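Local coordinates for protein ORF10 (Moritella marina, PDB 6RIW) that forms the ketosynthase–chain length factor didomain of a polyunsaturated fatty acid synthase and probably condenses acyl chains on an acyl carrier protein, at residues V530-I535 with V907-L912; I551-M556 with G583-L588; I4-I9 with G264-K269; G116-N121 with N216-G221. All blocks are in the same frame, centred on the assembly; numbering follows the deposited sequence.

Overall arrangement
Contacts 3 and 4 fall in the first ketosynthase-family region, while contacts 1 and 2 belong to the second half of the chain, so the four sample both halves of the didomain. Contact 4 is nested within the loop closed by contact 3, with about 9 Å between centres: strand 259-270 neighbours strand 217-224 in the same sheet, which puts 4-9, 264-269, 216-221 and 116-121 in consecutive order. Later, contact 2 is nested inside contact 1, about 14 Å between centres, and helix 552-567 packs against the ribbon's apolar face, Leu533 on Met556 and Ile910 on Leu555. Contacts 1 and 3, about 46 Å apart between centres, lie on opposite sides of the chain's centre.

Contact 1: residues V530-I535 with V907-L912; sequences VEQLDI and VKTIKL
Gln532 and Lys911 meet across a two-stranded antiparallel ribbon whose backbone ladder is regular. Leu533 and Ile910 form one hydrogen-bonded pair, with Ile910 N 2.9 Å from Leu533 O, and Ile535 and Lys908 form the next; Leu912 N extends the ladder to Glu531 O. A water bridges Glu531 O and Leu912 O.

The polar side chains share one face. In Gln532, CG sits between the backbone N and the carbonyl carbon (chi1 60°), and the extended chain runs beside Lys911, pointing the same way. Lys911 NZ reaches Gln532 OE1 at 2.9 Å, nearly in line with its C=O bond (175°). The same NZ makes a longer salt bridge of 3.3 Å to Glu531 OE2, while Glu531 OE1 pairs with Arg499. Gln532 also crosses Thr909, its NE2 3.6 Å from Thr909 CG2. An alanine in place of Gln532 would probably leave the Lys911 ammonium without its shorter partner and uncover the Thr909 methyl. Thr909 OG1 donates to Asp534 OD1 from above the carboxylate plane, at a long 3.3 Å.

Apolar contacts occupy the other face: Ile535 CG2 meets Ile910 CD1 at 3.8 Å. Leu533, Ile535 and Ile910 also rest on helix 552-567, making this a two-stranded antiparallel ribbon laid against that helix.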
# COMPACT_ATOMS: atom_id res chain seq x y z
N VAL A 530 2.71 22.18 -3.46
CA VAL A 530 1.45 22.33 -4.18
C VAL A 530 0.48 23.05 -3.25
O VAL A 530 0.10 22.51 -2.20
CB VAL A 530 0.89 20.97 -4.64
CG1 VAL A 530 -0.51 21.15 -5.24
CG2 VAL A 530 1.82 20.32 -5.65
N GLU A 531 0.05 24.27 -3.62
CA GLU A 531 -0.86 24.98 -2.73
C GLU A 531 -2.29 24.48 -2.88
O GLU A 531 -3.02 24.36 -1.88
CB GLU A 531 -0.79 26.50 -2.99
CG GLU A 531 -1.92 27.29 -2.27
CD GLU A 531 -1.64 28.79 -2.14
OE1 GLU A 531 -0.78 29.32 -2.88
OE2 GLU A 531 -2.30 29.43 -1.29
N GLN A 532 -2.71 24.16 -4.10
CA GLN A 532 -4.10 23.81 -4.38
C GLN A 532 -4.18 23.14 -5.74
O GLN A 532 -3.26 23.24 -6.56
CB GLN A 532 -5.00 25.05 -4.34
CG GLN A 532 -4.60 26.11 -5.34
CD GLN A 532 -5.27 27.46 -5.05
OE1 GLN A 532 -5.31 27.92 -3.91
NE2 GLN A 532 -5.82 28.07 -6.09
N LEU A 533 -5.29 22.46 -5.99
CA LEU A 533 -5.60 21.94 -7.31
C LEU A 533 -7.01 22.34 -7.70
O LEU A 533 -7.89 22.48 -6.85
CB LEU A 533 -5.44 20.43 -7.36
CG LEU A 533 -6.22 19.73 -6.25
CD1 LEU A 533 -7.53 19.18 -6.80
CD2 LEU A 533 -5.42 18.62 -5.65
N ASP A 534 -7.23 22.51 -9.00
CA ASP A 534 -8.56 22.68 -9.58
C ASP A 534 -8.98 21.37 -10.23
O ASP A 534 -8.24 20.81 -11.04
CB ASP A 534 -8.57 23.78 -10.64
CG ASP A 534 -8.02 25.10 -10.13
OD1 ASP A 534 -7.64 25.21 -8.93
OD2 ASP A 534 -7.97 26.05 -10.94
N ILE A 535 -10.17 20.88 -9.89
CA ILE A 535 -10.63 19.60 -10.40
C ILE A 535 -12.11 19.69 -10.76
O ILE A 535 -12.88 20.39 -10.09
CB ILE A 535 -10.35 18.47 -9.38
CG1 ILE A 535 -10.53 17.09 -10.00
CG2 ILE A 535 -11.21 18.64 -8.13
CD1 ILE A 535 -9.61 16.02 -9.39
N VAL A 907 -16.03 22.85 -11.76
CA VAL A 907 -14.63 22.91 -11.35
C VAL A 907 -14.53 23.60 -10.00
O VAL A 907 -15.06 24.70 -9.81
CB VAL A 907 -13.79 23.64 -12.40
CG1 VAL A 907 -12.36 23.81 -11.88
CG2 VAL A 907 -13.81 22.86 -13.71
N LYS A 908 -13.84 22.96 -9.06
CA LYS A 908 -13.69 23.46 -7.71
C LYS A 908 -12.22 23.44 -7.30
O LYS A 908 -11.46 22.56 -7.73
CB LYS A 908 -14.52 22.65 -6.72
CG LYS A 908 -16.03 22.76 -6.94
CD LYS A 908 -16.74 23.28 -5.69
CE LYS A 908 -18.06 23.96 -6.04
NZ LYS A 908 -18.25 25.22 -5.26
N THR A 909 -11.84 24.40 -6.46
CA THR A 909 -10.48 24.52 -5.95
C THR A 909 -10.40 23.83 -4.59
O THR A 909 -11.24 24.06 -3.72
CB THR A 909 -10.07 25.98 -5.82
OG1 THR A 909 -9.98 26.56 -7.12
CG2 THR A 909 -8.71 26.11 -5.13
N ILE A 910 -9.41 22.96 -4.42
CA ILE A 910 -9.19 22.26 -3.16
C ILE A 910 -7.78 22.58 -2.70
O ILE A 910 -6.81 22.38 -3.45
CB ILE A 910 -9.39 20.75 -3.31
CG1 ILE A 910 -10.86 20.47 -3.65
CG2 ILE A 910 -8.99 20.03 -2.03
CD1 ILE A 910 -11.07 19.21 -4.42
N LYS A 911 -7.66 23.11 -1.48
CA LYS A 911 -6.37 23.48 -0.92
C LYS A 911 -5.79 22.29 -0.16
O LYS A 911 -6.51 21.55 0.50
CB LYS A 911 -6.50 24.68 0.02
CG LYS A 911 -6.66 26.00 -0.73
CD LYS A 911 -6.84 27.18 0.22
CE LYS A 911 -6.88 28.50 -0.54
NZ LYS A 911 -5.57 28.81 -1.19
N LEU A 912 -4.47 22.11 -0.29
CA LEU A 912 -3.78 21.10 0.50
C LEU A 912 -3.58 21.62 1.93
O LEU A 912 -3.59 22.83 2.18
CB LEU A 912 -2.44 20.75 -0.15
CG LEU A 912 -2.55 19.72 -1.28
CD1 LEU A 912 -3.21 20.33 -2.50
CD2 LEU A 912 -1.15 19.21 -1.64
O HOH W 1 -2.38 24.84 0.81

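Contact 2: residues I551-M556 with G583-L588; sequences IPQQLM and GMELEL
A water joins Gln553 N to Glu585 OE1, 2.8 Å from each: it accepts from the backbone N-H and donates to the carboxylate. Glu585 OE2 receives the backbone N-H of Glu587 on its anti lone pair, in a nearly straight bond. Having a bond at each oxygen probably restricts rotation of the carboxylate. The side chain bends at chi2 (50°), bringing OE2 to the N-H of Glu587 in the following 3-10 turn, 586-588.

Gln553 is held at both ends of its amide. NE2 donates to Gly583 O at 3.2 Å, with the acceptor in the amide plane but the N-H···O angle bent to 136°. OE1 takes a hydrogen bond from a second water, which in turn accepts from Glu585 N. Here the first turn of helix 552-567 faces the loop that joins strand 576-581 to helix 589-595, within the thiolase-like fold of the second ketosynthase-family region; Ile551 occupies the helix N-cap position.

The side chains of Gln553 and Glu585 slide past each other in opposite directions, their amide and carboxylate planes 50° apart, and Gln553 OE1 lies 3.8 Å from Glu585 CB. On the apolar side, Ile551 CD1 meets Glu585 CG at 4.0 Å and comes within 4.5 Å of Leu588 CD2. Both Ile551 and Leu588 also touch Phe640.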
# COMPACT_ATOMS: atom_id res chain seq x y z
N ILE A 551 -9.42 13.00 -0.13
CA ILE A 551 -8.16 13.66 0.24
C ILE A 551 -7.38 14.01 -1.03
O ILE A 551 -7.54 13.36 -2.08
CB ILE A 551 -7.32 12.79 1.20
CG1 ILE A 551 -6.88 11.47 0.55
CG2 ILE A 551 -8.08 12.55 2.51
CD1 ILE A 551 -5.69 10.77 1.29
N PRO A 552 -6.51 15.02 -0.98
CA PRO A 552 -5.78 15.43 -2.19
C PRO A 552 -4.89 14.36 -2.79
O PRO A 552 -4.71 14.37 -4.01
CB PRO A 552 -4.96 16.64 -1.70
CG PRO A 552 -5.76 17.19 -0.56
CD PRO A 552 -6.37 15.99 0.12
N GLN A 553 -4.35 13.41 -2.00
CA GLN A 553 -3.55 12.34 -2.60
C GLN A 553 -4.32 11.62 -3.71
O GLN A 553 -3.78 11.35 -4.79
CB GLN A 553 -3.10 11.32 -1.53
CG GLN A 553 -2.14 10.23 -2.09
CD GLN A 553 -1.90 9.06 -1.13
OE1 GLN A 553 -2.85 8.48 -0.60
NE2 GLN A 553 -0.64 8.70 -0.94
N GLN A 554 -5.59 11.32 -3.47
CA GLN A 554 -6.37 10.61 -4.48
C GLN A 554 -6.81 11.53 -5.61
O GLN A 554 -6.75 11.14 -6.78
CB GLN A 554 -7.56 9.92 -3.82
CG GLN A 554 -7.11 8.83 -2.82
CD GLN A 554 -8.06 7.63 -2.74
OE1 GLN A 554 -9.20 7.67 -3.23
NE2 GLN A 554 -7.59 6.54 -2.11
N LEU A 555 -7.20 12.77 -5.30
CA LEU A 555 -7.63 13.68 -6.37
C LEU A 555 -6.48 14.00 -7.32
O LEU A 555 -6.67 14.05 -8.54
CB LEU A 555 -8.19 14.96 -5.76
CG LEU A 555 -9.47 14.74 -4.97
CD1 LEU A 555 -9.80 15.95 -4.14
CD2 LEU A 555 -10.60 14.41 -5.92
N MET A 556 -5.29 14.25 -6.77
CA MET A 556 -4.13 14.55 -7.61
C MET A 556 -3.81 13.39 -8.54
O MET A 556 -3.52 13.61 -9.73
CB MET A 556 -2.91 14.88 -6.77
CG MET A 556 -3.01 16.17 -6.02
SD MET A 556 -2.34 17.53 -6.98
CE MET A 556 -0.59 17.13 -6.99
N GLY A 583 3.40 5.76 -1.41
CA GLY A 583 3.49 5.30 -0.04
C GLY A 583 2.32 5.89 0.73
O GLY A 583 1.49 6.61 0.16
N MET A 584 2.26 5.59 2.02
CA MET A 584 1.08 6.05 2.75
C MET A 584 1.06 7.58 2.82
O MET A 584 2.10 8.24 2.84
CB MET A 584 1.00 5.43 4.16
CG MET A 584 2.04 5.85 5.17
SD MET A 584 1.45 5.60 6.91
CE MET A 584 0.09 6.68 6.96
N GLU A 585 -0.15 8.13 2.76
CA GLU A 585 -0.35 9.54 3.07
C GLU A 585 -0.11 9.71 4.56
O GLU A 585 -0.93 9.28 5.38
CB GLU A 585 -1.77 9.95 2.69
CG GLU A 585 -2.13 11.40 3.06
CD GLU A 585 -1.08 12.40 2.58
OE1 GLU A 585 -1.13 12.79 1.38
OE2 GLU A 585 -0.22 12.81 3.40
N LEU A 586 1.03 10.30 4.92
CA LEU A 586 1.35 10.47 6.33
C LEU A 586 0.36 11.38 7.04
O LEU A 586 0.24 11.28 8.28
CB LEU A 586 2.77 11.02 6.43
CG LEU A 586 3.88 10.08 5.89
CD1 LEU A 586 5.22 10.83 5.88
CD2 LEU A 586 3.98 8.80 6.72
N GLU A 587 -0.35 12.26 6.31
CA GLU A 587 -1.38 13.09 6.96
C GLU A 587 -2.55 12.26 7.49
O GLU A 587 -3.37 12.79 8.26
CB GLU A 587 -1.90 14.17 6.00
CG GLU A 587 -0.83 15.21 5.65
CD GLU A 587 -1.38 16.38 4.82
OE1 GLU A 587 -2.51 16.28 4.28
OE2 GLU A 587 -0.67 17.39 4.70
N LEU A 588 -2.63 10.97 7.15
CA LEU A 588 -3.66 10.13 7.74
C LEU A 588 -3.56 10.02 9.26
O LEU A 588 -4.56 9.65 9.91
CB LEU A 588 -3.62 8.73 7.12
CG LEU A 588 -4.04 8.61 5.64
CD1 LEU A 588 -3.94 7.15 5.21
CD2 LEU A 588 -5.44 9.14 5.43
O HOH W 2 -3.62 13.84 0.72
O HOH W 3 -2.32 6.66 1.63

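Contact 3: residues I4-I9 with G264-K269; sequences IAVVGI and GMMVLK
Val7 and Gly8 both face Val267, forming a classic beta bulge in an otherwise regular antiparallel pairing within the thiolase-like fold of the first ketosynthase-family region. Val7 N donates to Val267 O at 2.8 Å, whereas Val267 N donates to Gly8 O from 35° above the carbonyl plane. The extra residue therefore shifts the register while a backbone bond is kept on each side of the bulge. Toward the start of 4-9, Ala5 and Lys269 form a hydrogen-bonded pair, with Ala5 N only 2.7 Å from Lys269 O.

The tight part is around Val267. Val7 has CG1 anti to the carbonyl carbon (chi1 -57°), which leaves CG2 between the backbone N and the carbonyl carbon; the two side chains cross at about a right angle, with Val7 CG2 3.7 Å from Val267 CG1. A side chain at Gly8 would be tight: an added CB would come near Val267 CG2. On the face of Val6 and Ile9, Val6 CG2 runs beside Leu268 CD2 at 3.8 Å.

The looser part lies towards Ile9, whose CG1 approaches Met266 CG only to 4.2 Å, and at the end of Lys269, where NZ leads away to salt bridges with Asp279 and Asp277. All the touching residues are nevertheless buried.

The Ile4 side chain is about 7 Å from the bound magnesium ion, which has Met1 and Lys286 at its site. Helix 198-211 covers Ile4, Met266 and Leu268, and helix 374-387 packs on Val6 and Ile9. Helix 88-104 covers Val7 and Val267 from the other face, while strand 217-224 continues the sheet beyond 264-269.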
# COMPACT_ATOMS: atom_id res chain seq x y z
N ILE A 4 2.84 -24.12 -11.07
CA ILE A 4 3.63 -23.58 -9.96
C ILE A 4 3.38 -24.45 -8.74
O ILE A 4 2.23 -24.74 -8.40
CB ILE A 4 3.27 -22.11 -9.68
CG1 ILE A 4 3.53 -21.26 -10.93
CG2 ILE A 4 4.05 -21.60 -8.47
CD1 ILE A 4 5.01 -21.27 -11.39
N ALA A 5 4.46 -24.87 -8.08
CA ALA A 5 4.38 -25.66 -6.86
C ALA A 5 4.51 -24.75 -5.65
O ALA A 5 5.39 -23.89 -5.62
CB ALA A 5 5.48 -26.72 -6.82
N VAL A 6 3.61 -24.94 -4.68
CA VAL A 6 3.76 -24.36 -3.35
C VAL A 6 4.62 -25.30 -2.51
O VAL A 6 4.22 -26.44 -2.24
CB VAL A 6 2.39 -24.14 -2.69
CG1 VAL A 6 2.57 -23.41 -1.34
CG2 VAL A 6 1.46 -23.40 -3.63
N VAL A 7 5.80 -24.83 -2.11
CA VAL A 7 6.76 -25.70 -1.43
C VAL A 7 7.01 -25.29 0.01
O VAL A 7 7.80 -25.96 0.71
CB VAL A 7 8.08 -25.79 -2.20
CG1 VAL A 7 7.81 -26.28 -3.63
CG2 VAL A 7 8.81 -24.42 -2.24
N GLY A 8 6.35 -24.25 0.50
CA GLY A 8 6.49 -23.85 1.89
C GLY A 8 5.35 -22.94 2.27
O GLY A 8 4.89 -22.16 1.42
N ILE A 9 4.86 -23.03 3.50
CA ILE A 9 3.71 -22.23 3.96
C ILE A 9 3.95 -21.81 5.39
O ILE A 9 4.51 -22.58 6.19
CB ILE A 9 2.38 -23.01 3.87
CG1 ILE A 9 2.16 -23.60 2.48
CG2 ILE A 9 1.20 -22.12 4.26
CD1 ILE A 9 0.78 -24.21 2.27
N GLY A 264 0.65 -14.02 6.44
CA GLY A 264 0.90 -15.33 5.87
C GLY A 264 1.96 -15.25 4.79
O GLY A 264 2.17 -14.19 4.19
N MET A 265 2.62 -16.37 4.54
CA MET A 265 3.62 -16.40 3.48
C MET A 265 3.67 -17.78 2.84
O MET A 265 3.57 -18.79 3.53
CB MET A 265 5.01 -16.03 4.03
CG MET A 265 6.05 -15.69 2.96
SD MET A 265 5.74 -14.15 2.03
CE MET A 265 5.70 -12.92 3.36
N MET A 266 3.86 -17.80 1.52
CA MET A 266 4.07 -19.05 0.79
C MET A 266 5.34 -18.96 -0.05
O MET A 266 5.72 -17.88 -0.51
CB MET A 266 2.89 -19.34 -0.12
CG MET A 266 1.69 -19.95 0.56
SD MET A 266 0.23 -19.55 -0.43
CE MET A 266 0.99 -19.51 -2.05
N VAL A 267 5.98 -20.11 -0.26
CA VAL A 267 7.17 -20.22 -1.10
C VAL A 267 6.78 -20.94 -2.39
O VAL A 267 6.22 -22.05 -2.33
CB VAL A 267 8.31 -20.99 -0.40
CG1 VAL A 267 9.56 -20.96 -1.27
CG2 VAL A 267 8.59 -20.42 0.98
N LEU A 268 7.07 -20.32 -3.54
CA LEU A 268 6.64 -20.81 -4.85
C LEU A 268 7.83 -21.12 -5.75
O LEU A 268 8.80 -20.36 -5.81
CB LEU A 268 5.77 -19.77 -5.57
CG LEU A 268 4.58 -19.20 -4.80
CD1 LEU A 268 3.82 -18.21 -5.66
CD2 LEU A 268 3.66 -20.33 -4.35
N LYS A 269 7.73 -22.22 -6.50
CA LYS A 269 8.71 -22.55 -7.53
C LYS A 269 7.98 -23.13 -8.73
O LYS A 269 6.86 -23.65 -8.61
CB LYS A 269 9.76 -23.57 -7.03
CG LYS A 269 10.77 -22.99 -6.02
CD LYS A 269 11.58 -24.11 -5.34
CE LYS A 269 12.53 -24.80 -6.32
NZ LYS A 269 13.62 -25.56 -5.60

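Contact 4: residues G116-N121 with N216-G221; sequences GVILGN and NMMLAG
Gly116 and Met218 form one pair in the parallel, buried part of the sheet in the first thiolase-like ketosynthase region. The strands stay in register through Val117-Leu219, Ile118-Ala220 and Leu119-Gly221. Five backbone bonds join them, with Leu219 N to Gly116 O at 2.8 Å and an N-H···O angle of 174°.

Met218 bends at chi2 (-64°) and chi3 (-67°), which carries its thioether across to the neighbouring strand. SD then lies 3.5 Å from Gly116 CA, where the lack of a side chain lets the sulfur settle against the backbone. Its methyl CE continues across to Ile118 CG1, 3.8 Å away. Replacing Met218 with an alanine would probably open a gap over Gly116 and deprive Ile118 of this methyl contact. On this same face Ile118 also packs against Phe190 and Leu192 of strand 189-193, while Met218 and Ala220 meet helix 198-211.

On the opposite face, Val117 has CG2 anti to its backbone N and leans it on Leu219 CB at 3.8 Å. At the far end Gly120 N donates to Gly221 O at 2.8 Å, and Leu119 CD1 comes to rest 4.1 Å from that same Gly221 O.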
# COMPACT_ATOMS: atom_id res chain seq x y z
N GLY A 116 12.61 -13.68 -5.02
CA GLY A 116 12.00 -12.39 -4.77
C GLY A 116 10.87 -12.52 -3.76
O GLY A 116 10.59 -13.60 -3.23
N VAL A 117 10.22 -11.38 -3.47
CA VAL A 117 9.09 -11.39 -2.54
C VAL A 117 8.08 -10.31 -2.96
O VAL A 117 8.47 -9.19 -3.26
CB VAL A 117 9.53 -11.20 -1.07
CG1 VAL A 117 10.46 -9.99 -0.90
CG2 VAL A 117 8.29 -11.12 -0.14
N ILE A 118 6.80 -10.68 -2.99
CA ILE A 118 5.70 -9.73 -3.21
C ILE A 118 4.77 -9.80 -2.01
O ILE A 118 4.28 -10.88 -1.65
CB ILE A 118 4.95 -10.01 -4.53
CG1 ILE A 118 5.91 -9.88 -5.71
CG2 ILE A 118 3.79 -9.03 -4.69
CD1 ILE A 118 5.29 -10.32 -7.06
N LEU A 119 4.51 -8.65 -1.38
CA LEU A 119 3.84 -8.60 -0.08
C LEU A 119 2.58 -7.75 -0.18
O LEU A 119 2.68 -6.55 -0.47
CB LEU A 119 4.77 -8.02 0.99
CG LEU A 119 4.20 -7.84 2.40
CD1 LEU A 119 4.07 -9.21 3.05
CD2 LEU A 119 5.11 -6.90 3.22
N GLY A 120 1.41 -8.33 0.07
CA GLY A 120 0.21 -7.51 0.23
C GLY A 120 0.25 -6.77 1.56
O GLY A 120 0.65 -7.32 2.59
N ASN A 121 -0.18 -5.50 1.55
CA ASN A 121 -0.01 -4.67 2.75
C ASN A 121 -0.95 -3.47 2.70
O ASN A 121 -1.23 -2.94 1.62
CB ASN A 121 1.45 -4.20 2.87
CG ASN A 121 1.75 -3.52 4.19
OD1 ASN A 121 1.05 -3.72 5.18
ND2 ASN A 121 2.79 -2.70 4.20
N ASN A 216 13.75 -17.52 -9.76
CA ASN A 216 13.65 -18.98 -9.71
C ASN A 216 12.93 -19.47 -8.47
O ASN A 216 12.60 -20.66 -8.38
CB ASN A 216 15.05 -19.61 -9.78
CG ASN A 216 15.75 -19.30 -11.09
OD1 ASN A 216 15.11 -19.15 -12.13
ND2 ASN A 216 17.07 -19.18 -11.04
N MET A 217 12.66 -18.58 -7.52
CA MET A 217 11.83 -18.85 -6.36
C MET A 217 11.16 -17.53 -6.01
O MET A 217 11.73 -16.45 -6.25
CB MET A 217 12.68 -19.38 -5.19
CG MET A 217 11.90 -19.87 -3.97
SD MET A 217 13.00 -20.58 -2.71
CE MET A 217 14.61 -20.40 -3.48
N MET A 218 9.94 -17.60 -5.47
CA MET A 218 9.27 -16.39 -5.00
C MET A 218 8.62 -16.63 -3.65
O MET A 218 7.99 -17.68 -3.43
CB MET A 218 8.19 -15.91 -6.00
CG MET A 218 8.73 -15.28 -7.28
SD MET A 218 9.66 -13.76 -7.02
CE MET A 218 8.35 -12.64 -6.42
N LEU A 219 8.73 -15.65 -2.76
CA LEU A 219 7.87 -15.54 -1.59
C LEU A 219 6.65 -14.69 -1.95
O LEU A 219 6.78 -13.64 -2.60
CB LEU A 219 8.62 -14.89 -0.42
CG LEU A 219 9.67 -15.70 0.33
CD1 LEU A 219 10.36 -14.82 1.35
CD2 LEU A 219 9.05 -16.88 1.02
N ALA A 220 5.47 -15.16 -1.58
CA ALA A 220 4.27 -14.38 -1.80
C ALA A 220 3.41 -14.47 -0.55
O ALA A 220 3.16 -15.55 -0.02
CB ALA A 220 3.47 -14.86 -3.03
N GLY A 221 2.93 -13.33 -0.09
CA GLY A 221 2.20 -13.32 1.15
C GLY A 221 1.60 -11.96 1.38
O GLY A 221 1.53 -11.13 0.47